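Local coordinates for N-acetylglucosamine-6-phosphate deacetylase (Thermotoga maritima, PDB 1O12), which probably removes the acetyl group from N-acetylglucosamine-6-phosphate, as a metal-dependent hydrolase of the NagA family, at residues A[306-311]-A[360-365]. Residues are numbered along the deposited sequence; the frame is centred on the assembly and turned at random.
Sequences FFSQAV and LNVVMT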
loop_
_atom_site.group_PDB
_atom_site.type_symbol
_atom_site.label_atom_id
_atom_site.label_comp_id
_atom_site.label_asym_id
_atom_site.label_seq_id
_atom_site.Cartn_x
_atom_site.Cartn_y
_atom_site.Cartn_z
ATOM N N PHE A 306 18.465 16.924 9.129
ATOM C CA PHE A 306 19.869 16.669 8.784
ATOM C C PHE A 306 19.909 15.237 8.263
ATOM O O PHE A 306 19.199 14.379 8.781
ATOM C CB PHE A 306 20.801 16.788 9.997
ATOM C CG PHE A 306 21.104 18.205 10.413
ATOM C CD1 PHE A 306 20.869 19.273 9.559
ATOM C CD2 PHE A 306 21.663 18.471 11.671
ATOM C CE1 PHE A 306 21.181 20.577 9.943
ATOM C CE2 PHE A 306 21.975 19.782 12.056
ATOM C CZ PHE A 306 21.733 20.826 11.191
ATOM N N PHE A 307 20.725 14.961 7.251
ATOM C CA PHE A 307 20.740 13.616 6.712
ATOM C C PHE A 307 20.941 12.597 7.815
ATOM O O PHE A 307 20.249 11.576 7.882
ATOM C CB PHE A 307 21.815 13.440 5.659
ATOM C CG PHE A 307 21.559 12.261 4.769
ATOM C CD1 PHE A 307 21.948 10.984 5.158
ATOM C CD2 PHE A 307 20.835 12.417 3.588
ATOM C CE1 PHE A 307 21.609 9.880 4.381
ATOM C CE2 PHE A 307 20.488 11.333 2.799
ATOM C CZ PHE A 307 20.871 10.058 3.191
ATOM N N SER A 308 21.893 12.879 8.687
ATOM C CA SER A 308 22.190 11.991 9.809
ATOM C C SER A 308 20.942 11.631 10.630
ATOM O O SER A 308 20.797 10.486 11.078
ATOM C CB SER A 308 23.217 12.649 10.719
ATOM O OG SER A 308 23.665 11.733 11.677
ATOM N N GLN A 309 20.056 12.606 10.833
ATOM C CA GLN A 309 18.844 12.386 11.604
ATOM C C GLN A 309 17.888 11.533 10.789
ATOM O O GLN A 309 17.164 10.713 11.334
ATOM C CB GLN A 309 18.185 13.720 11.966
ATOM C CG GLN A 309 17.097 13.599 13.049
ATOM C CD GLN A 309 17.623 12.934 14.321
ATOM O OE1 GLN A 309 18.577 13.413 14.931
ATOM N NE2 GLN A 309 17.002 11.824 14.719
ATOM N N ALA A 310 17.913 11.726 9.475
ATOM C CA ALA A 310 17.081 10.967 8.565
ATOM C C ALA A 310 17.359 9.482 8.757
ATOM O O ALA A 310 16.434 8.682 8.852
ATOM C CB ALA A 310 17.374 11.361 7.151
ATOM N N VAL A 311 18.631 9.114 8.826
ATOM C CA VAL A 311 18.998 7.719 8.990
ATOM C C VAL A 311 18.521 7.150 10.325
ATOM O O VAL A 311 17.948 6.038 10.381
ATOM C CB VAL A 311 20.528 7.538 8.854
ATOM C CG1 VAL A 311 20.929 6.086 9.119
ATOM C CG2 VAL A 311 20.950 7.947 7.453
ATOM N N LEU A 360 24.467 5.406 15.740
ATOM C CA LEU A 360 24.490 6.002 14.411
ATOM C C LEU A 360 24.807 7.499 14.383
ATOM O O LEU A 360 24.321 8.248 13.526
ATOM C CB LEU A 360 23.174 5.685 13.679
ATOM C CG LEU A 360 23.255 4.481 12.724
ATOM C CD1 LEU A 360 24.279 3.467 13.220
ATOM C CD2 LEU A 360 21.908 3.843 12.569
ATOM N N ASN A 361 25.607 7.947 15.348
ATOM C CA ASN A 361 26.045 9.336 15.353
ATOM C C ASN A 361 27.302 9.324 14.491
ATOM O O ASN A 361 28.152 8.435 14.631
ATOM C CB ASN A 361 26.392 9.804 16.756
ATOM C CG ASN A 361 25.161 10.097 17.592
ATOM O OD1 ASN A 361 24.240 10.790 17.136
ATOM N ND2 ASN A 361 25.138 9.586 18.826
ATOM N N VAL A 362 27.399 10.277 13.571
ATOM C CA VAL A 362 28.567 10.339 12.703
ATOM C C VAL A 362 29.783 10.753 13.499
ATOM O O VAL A 362 29.726 11.714 14.287
ATOM C CB VAL A 362 28.419 11.362 11.578
ATOM C CG1 VAL A 362 29.683 11.357 10.746
ATOM C CG2 VAL A 362 27.179 11.048 10.721
ATOM N N VAL A 363 30.871 10.016 13.311
ATOM C CA VAL A 363 32.094 10.337 14.000
ATOM C C VAL A 363 33.242 10.549 13.008
ATOM O O VAL A 363 34.292 11.044 13.362
ATOM C CB VAL A 363 32.435 9.247 15.094
ATOM C CG1 VAL A 363 31.453 8.117 15.030
ATOM C CG2 VAL A 363 33.843 8.709 14.927
HETATM N N MSE A 364 33.039 10.211 11.751
HETATM C CA MSE A 364 34.101 10.400 10.779
HETATM C C MSE A 364 33.619 10.142 9.364
HETATM O O MSE A 364 32.908 9.170 9.101
HETATM C CB MSE A 364 35.282 9.477 11.096
HETATM C CG MSE A 364 36.453 9.645 10.125
HETATM SE SE MSE A 364 38.158 8.770 10.672
HETATM C CE MSE A 364 38.322 7.343 9.353
ATOM N N THR A 365 34.013 11.020 8.454
ATOM C CA THR A 365 33.613 10.886 7.066
ATOM C C THR A 365 34.856 10.861 6.202
ATOM O O THR A 365 35.814 11.582 6.448
ATOM C CB THR A 365 32.679 12.063 6.646
ATOM O OG1 THR A 365 31.549 12.103 7.529
ATOM C CG2 THR A 365 32.181 11.901 5.220
HETATM O O HOH W 1 25.475 12.426 13.752
#
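Ser308, in the first turn of helix 307-318, faces Val362 at the start of strand 362-367, with 7.2 Å between their CA atoms. The serine's CB is directed toward the strand. From there OG lies anti to the backbone N (chi1 -171°), which carries the hydroxyl toward segment 360-365. Its tip meets a methyl, a carbonyl and a water. CG2 of Val362, the methyl beside that residue's own backbone N, lies 3.7 Å from Ser308 OG. The carbonyl O of Leu360 is 4.0 Å from the same OG, near but not bonded. The water, 2.8 Å from Ser308 OG, accepts from Val362 N at 2.9 Å. One water therefore joins helix to strand, giving the buried hydroxyl a polar partner. One turn further along the helix the contact is purely apolar: Val311 CG1 meets Leu360 CD2 at 4.2 Å, a loose touch. Helix 322-336 adds to this greasy patch, its Leu325 touching both Val311 and Leu360. This is structural packing away from the iron site, where a helix of the TIM-barrel-type amidohydrolase fold meets a strand: Gln85 OE1 takes the N-H of Ser308, while Val362 rests on Val354 and Phe373 of the flanking antiparallel strands 353-356 and 370-374.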